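Long-range contact in fatty acid biosynthesis transcriptional regulator (Streptococcus pneumoniae, PDB 6JBX), which probably acts as a DNA-binding repressor of the MarR family that controls fatty acid synthesis genes, with acyl-ACP as co-repressor: residues R83-R91 / H100-I110. Numbering follows the deposited sequence.
Sequences RKGYIERVR and HLHLTKKGRLI. With nucleotides of chain D.
Thr-104 OG1 is gripped three ways: it donates to Gly-85 O at 2.5 Å and accepts from Gly-107 N, with a weak third bond from Lys-106 N. A chi1 of 68° sets the hydroxyl between the backbone N and carbonyl carbon of Thr-104, where it N-caps helix 105-125 while reaching across to Gly-85, the positive-phi residue of the Schellman motif that closes helix 71-84. The backbone N of Thr-104 binds Tyr-86 O at 3.0 Å, from well above the carbonyl plane. Gly-107 CA sets a CA-H...O contact on the same oxygen. The extended Lys-106 chain runs over one face of the Tyr-86 ring, CD 4.2 Å from the centroid in a CH-pi contact, and Ile-110 CG2 meets CD1 of that ring. Asp-40 takes the phenol OH. Beyond this junction, strands 87-91 and 99-103 form the antiparallel beta hairpin, the wing of the MarR winged helix-turn-helix. Glu-88 pairs with His-102 and Val-90 with His-100, each through two backbone bonds; Glu-88 N meets His-102 O at 2.8 Å, nearly in line with the carbonyl. On the Glu-88 and Val-90 face, Glu-88 CB lies over the His-102 ring, 4.0 Å from its centroid, while Val-90 CG2 touches the ring edge. On the other face, Arg-89 and Leu-101 run side by side, Arg-89 CG 3.7 Å from Leu-101 CD2. Extended from CG to NE, Arg-89 carries its guanidinium to the DNA backbone: NE lies 2.8 Å from OP1 of DT6 of chain D and NH2 bonds OP2 weakly, while NH1 forms a salt bridge with Glu-82, which probably steadies the group at the phosphate.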
loop_
_atom_site.group_PDB
_atom_site.type_symbol
_atom_site.label_atom_id
_atom_site.label_comp_id
_atom_site.label_asym_id
_atom_site.label_seq_id
_atom_site.Cartn_x
_atom_site.Cartn_y
_atom_site.Cartn_z
ATOM N N ARG A 83 20.508 16.461 -1.241
ATOM C CA ARG A 83 21.374 16.524 -0.062
ATOM C C ARG A 83 22.015 15.152 0.204
ATOM O O ARG A 83 23.203 15.095 0.558
ATOM C CB ARG A 83 20.574 16.978 1.168
ATOM C CG ARG A 83 21.332 16.853 2.491
ATOM C CD ARG A 83 20.570 17.345 3.719
ATOM N NE ARG A 83 19.261 16.704 3.893
ATOM C CZ ARG A 83 19.066 15.519 4.466
ATOM N NH1 ARG A 83 20.097 14.840 4.938
ATOM N NH2 ARG A 83 17.849 15.012 4.562
ATOM N N LYS A 84 21.249 14.051 0.080
ATOM C CA LYS A 84 21.775 12.755 0.442
ATOM C C LYS A 84 22.568 12.147 -0.707
ATOM O O LYS A 84 23.106 11.105 -0.528
ATOM C CB LYS A 84 20.645 11.834 0.904
ATOM C CG LYS A 84 20.075 12.191 2.267
ATOM C CD LYS A 84 19.144 11.170 2.866
ATOM C CE LYS A 84 17.705 11.452 2.486
ATOM N NZ LYS A 84 16.759 10.556 3.185
ATOM N N GLY A 85 22.631 12.787 -1.879
ATOM C CA GLY A 85 23.534 12.360 -2.946
ATOM C C GLY A 85 22.931 11.372 -3.943
ATOM O O GLY A 85 23.697 10.707 -4.679
ATOM N N TYR A 86 21.601 11.310 -4.059
ATOM C CA TYR A 86 20.937 10.320 -4.975
ATOM C C TYR A 86 20.484 10.947 -6.287
ATOM O O TYR A 86 20.314 10.243 -7.269
ATOM C CB TYR A 86 19.758 9.669 -4.268
ATOM C CG TYR A 86 20.187 8.775 -3.135
ATOM C CD1 TYR A 86 20.599 7.470 -3.364
ATOM C CD2 TYR A 86 20.178 9.219 -1.824
ATOM C CE1 TYR A 86 20.990 6.635 -2.327
ATOM C CE2 TYR A 86 20.537 8.382 -0.772
ATOM C CZ TYR A 86 20.999 7.101 -1.029
ATOM O OH TYR A 86 21.387 6.258 -0.007
ATOM N N ILE A 87 20.278 12.250 -6.316
ATOM C CA ILE A 87 19.808 12.890 -7.531
ATOM C C ILE A 87 20.560 14.208 -7.763
ATOM O O ILE A 87 21.175 14.764 -6.841
ATOM C CB ILE A 87 18.303 13.174 -7.440
ATOM C CG1 ILE A 87 18.044 14.283 -6.418
ATOM C CG2 ILE A 87 17.520 11.899 -7.150
ATOM C CD1 ILE A 87 16.880 15.157 -6.736
ATOM N N GLU A 88 20.470 14.707 -9.000
ATOM C CA GLU A 88 20.992 16.032 -9.356
ATOM C C GLU A 88 19.917 16.814 -10.099
ATOM O O GLU A 88 19.175 16.248 -10.915
ATOM C CB GLU A 88 22.236 15.936 -10.237
ATOM C CG GLU A 88 23.472 15.525 -9.451
ATOM C CD GLU A 88 24.824 16.045 -9.926
ATOM O OE1 GLU A 88 24.851 16.854 -10.895
ATOM O OE2 GLU A 88 25.853 15.629 -9.320
ATOM N N ARG A 89 19.823 18.086 -9.752
ATOM C CA ARG A 89 18.942 19.039 -10.426
ATOM C C ARG A 89 19.754 19.794 -11.485
ATOM O O ARG A 89 20.847 20.258 -11.182
ATOM C CB ARG A 89 18.405 20.090 -9.455
ATOM C CG ARG A 89 17.274 19.647 -8.548
ATOM C CD ARG A 89 16.889 20.874 -7.725
ATOM N NE ARG A 89 15.616 20.727 -7.044
ATOM C CZ ARG A 89 15.477 20.453 -5.754
ATOM N NH1 ARG A 89 16.536 20.155 -5.012
ATOM N NH2 ARG A 89 14.272 20.539 -5.212
ATOM N N VAL A 90 19.190 19.965 -12.682
ATOM C CA VAL A 90 19.868 20.691 -13.786
ATOM C C VAL A 90 18.899 21.720 -14.383
ATOM O O VAL A 90 17.815 21.328 -14.883
ATOM C CB VAL A 90 20.353 19.698 -14.857
ATOM C CG1 VAL A 90 20.759 20.395 -16.151
ATOM C CG2 VAL A 90 21.492 18.842 -14.323
ATOM N N ARG A 91 19.286 23.003 -14.340
ATOM C CA ARG A 91 18.453 24.100 -14.913
ATOM C C ARG A 91 18.413 23.923 -16.434
ATOM O O ARG A 91 19.439 23.653 -17.067
ATOM C CB ARG A 91 18.986 25.487 -14.525
ATOM C CG ARG A 91 18.564 25.986 -13.145
ATOM C CD ARG A 91 17.139 26.527 -13.100
ATOM N NE ARG A 91 16.544 26.547 -11.758
ATOM C CZ ARG A 91 15.279 26.895 -11.494
ATOM N NH1 ARG A 91 14.497 27.295 -12.480
ATOM N NH2 ARG A 91 14.792 26.848 -10.262
ATOM N N HIS A 100 15.567 19.893 -14.794
ATOM C CA HIS A 100 15.665 18.521 -15.255
ATOM C C HIS A 100 16.344 17.688 -14.165
ATOM O O HIS A 100 17.368 18.095 -13.609
ATOM C CB HIS A 100 16.447 18.443 -16.576
ATOM C CG HIS A 100 15.792 19.148 -17.720
ATOM N ND1 HIS A 100 14.557 18.767 -18.226
ATOM C CD2 HIS A 100 16.198 20.192 -18.472
ATOM C CE1 HIS A 100 14.230 19.548 -19.231
ATOM N NE2 HIS A 100 15.228 20.421 -19.408
ATOM N N LEU A 101 15.779 16.530 -13.868
ATOM C CA LEU A 101 16.288 15.702 -12.761
ATOM C C LEU A 101 16.948 14.453 -13.336
ATOM O O LEU A 101 16.441 13.871 -14.277
ATOM C CB LEU A 101 15.136 15.277 -11.856
ATOM C CG LEU A 101 14.278 16.397 -11.298
ATOM C CD1 LEU A 101 12.975 15.816 -10.779
ATOM C CD2 LEU A 101 15.015 17.168 -10.216
ATOM N N HIS A 102 18.008 14.000 -12.700
ATOM C CA HIS A 102 18.596 12.701 -13.078
ATOM C C HIS A 102 19.299 12.086 -11.866
ATOM O O HIS A 102 19.675 12.804 -10.880
ATOM C CB HIS A 102 19.530 12.844 -14.285
ATOM C CG HIS A 102 20.768 13.634 -14.017
ATOM N ND1 HIS A 102 21.907 13.065 -13.465
ATOM C CD2 HIS A 102 21.076 14.923 -14.283
ATOM C CE1 HIS A 102 22.856 13.980 -13.378
ATOM N NE2 HIS A 102 22.374 15.130 -13.881
ATOM N N LEU A 103 19.462 10.771 -11.940
ATOM C CA LEU A 103 20.009 10.025 -10.832
ATOM C C LEU A 103 21.527 10.177 -10.844
ATOM O O LEU A 103 22.137 10.067 -11.885
ATOM C CB LEU A 103 19.637 8.539 -10.931
ATOM C CG LEU A 103 18.157 8.166 -10.786
ATOM C CD1 LEU A 103 18.020 6.669 -10.628
ATOM C CD2 LEU A 103 17.492 8.871 -9.617
ATOM N N THR A 104 22.109 10.328 -9.662
ATOM C CA THR A 104 23.545 10.174 -9.493
ATOM C C THR A 104 23.883 8.682 -9.660
ATOM O O THR A 104 23.003 7.839 -9.860
ATOM C CB THR A 104 24.017 10.685 -8.124
ATOM O OG1 THR A 104 23.521 9.854 -7.060
ATOM C CG2 THR A 104 23.630 12.127 -7.875
ATOM N N LYS A 105 25.155 8.357 -9.563
ATOM C CA LYS A 105 25.561 6.967 -9.614
ATOM C C LYS A 105 24.961 6.240 -8.417
ATOM O O LYS A 105 24.597 5.090 -8.525
ATOM C CB LYS A 105 27.087 6.820 -9.587
ATOM C CG LYS A 105 27.579 5.377 -9.659
ATOM C CD LYS A 105 26.850 4.530 -10.724
ATOM C CE LYS A 105 26.443 3.136 -10.271
ATOM N NZ LYS A 105 25.552 2.445 -11.251
ATOM N N LYS A 106 24.889 6.921 -7.281
ATOM C CA LYS A 106 24.387 6.309 -6.088
ATOM C C LYS A 106 22.899 6.020 -6.296
ATOM O O LYS A 106 22.431 4.950 -5.961
ATOM C CB LYS A 106 24.666 7.195 -4.870
ATOM C CG LYS A 106 24.452 6.535 -3.516
ATOM C CD LYS A 106 24.710 7.472 -2.330
ATOM C CE LYS A 106 24.730 6.742 -1.001
ATOM N NZ LYS A 106 24.667 7.688 0.144
ATOM N N GLY A 107 22.187 6.974 -6.865
ATOM C CA GLY A 107 20.787 6.824 -7.207
ATOM C C GLY A 107 20.546 5.623 -8.109
ATOM O O GLY A 107 19.666 4.839 -7.841
ATOM N N ARG A 108 21.348 5.470 -9.153
ATOM C CA ARG A 108 21.227 4.333 -10.067
ATOM C C ARG A 108 21.427 3.025 -9.291
ATOM O O ARG A 108 20.660 2.043 -9.506
ATOM C CB ARG A 108 22.212 4.461 -11.231
ATOM C CG ARG A 108 21.845 5.584 -12.195
ATOM C CD ARG A 108 22.611 5.624 -13.521
ATOM N NE ARG A 108 24.053 5.789 -13.375
ATOM C CZ ARG A 108 24.682 6.953 -13.247
ATOM N NH1 ARG A 108 24.005 8.087 -13.282
ATOM N NH2 ARG A 108 25.980 6.976 -13.031
ATOM N N LEU A 109 22.372 3.021 -8.339
ATOM C CA LEU A 109 22.669 1.790 -7.574
ATOM C C LEU A 109 21.448 1.381 -6.747
ATOM O O LEU A 109 21.087 0.226 -6.741
ATOM C CB LEU A 109 23.861 1.993 -6.638
ATOM C CG LEU A 109 25.252 1.708 -7.202
ATOM C CD1 LEU A 109 26.270 1.685 -6.058
ATOM C CD2 LEU A 109 25.293 0.393 -7.965
ATOM N N ILE A 110 20.843 2.310 -6.021
ATOM C CA ILE A 110 19.746 1.912 -5.203
ATOM C C ILE A 110 18.509 1.629 -6.093
ATOM O O ILE A 110 17.682 0.784 -5.746
ATOM C CB ILE A 110 19.466 2.926 -4.079
ATOM C CG1 ILE A 110 18.492 2.328 -3.055
ATOM C CG2 ILE A 110 18.976 4.246 -4.641
ATOM C CD1 ILE A 110 18.069 3.253 -1.937
ATOM P P DT D 6 12.813 23.197 -7.329
ATOM O OP1 DT D 6 14.278 23.112 -7.374
ATOM O OP2 DT D 6 11.934 22.028 -7.079
ATOM O "O5'" DT D 6 12.478 24.309 -6.245
ATOM C "C5'" DT D 6 13.099 25.586 -6.331
ATOM C "C4'" DT D 6 12.501 26.453 -5.258
ATOM O "O4'" DT D 6 11.092 26.594 -5.494
ATOM C "C3'" DT D 6 12.619 25.858 -3.854
ATOM O "O3'" DT D 6 13.581 26.639 -3.179
ATOM C "C2'" DT D 6 11.244 26.050 -3.239
ATOM C "C1'" DT D 6 10.519 26.926 -4.259
ATOM N N1 DT D 6 9.092 26.675 -4.368
ATOM C C2 DT D 6 8.237 27.589 -3.800
ATOM O O2 DT D 6 8.624 28.579 -3.205
ATOM N N3 DT D 6 6.905 27.297 -3.951
ATOM C C4 DT D 6 6.363 26.213 -4.604
ATOM O O4 DT D 6 5.145 26.076 -4.655
ATOM C C5 DT D 6 7.318 25.276 -5.142
ATOM C C7 DT D 6 6.815 24.061 -5.849
ATOM C C6 DT D 6 8.619 25.560 -5.017
HETATM O O HOH W 1 23.011 8.934 1.377
#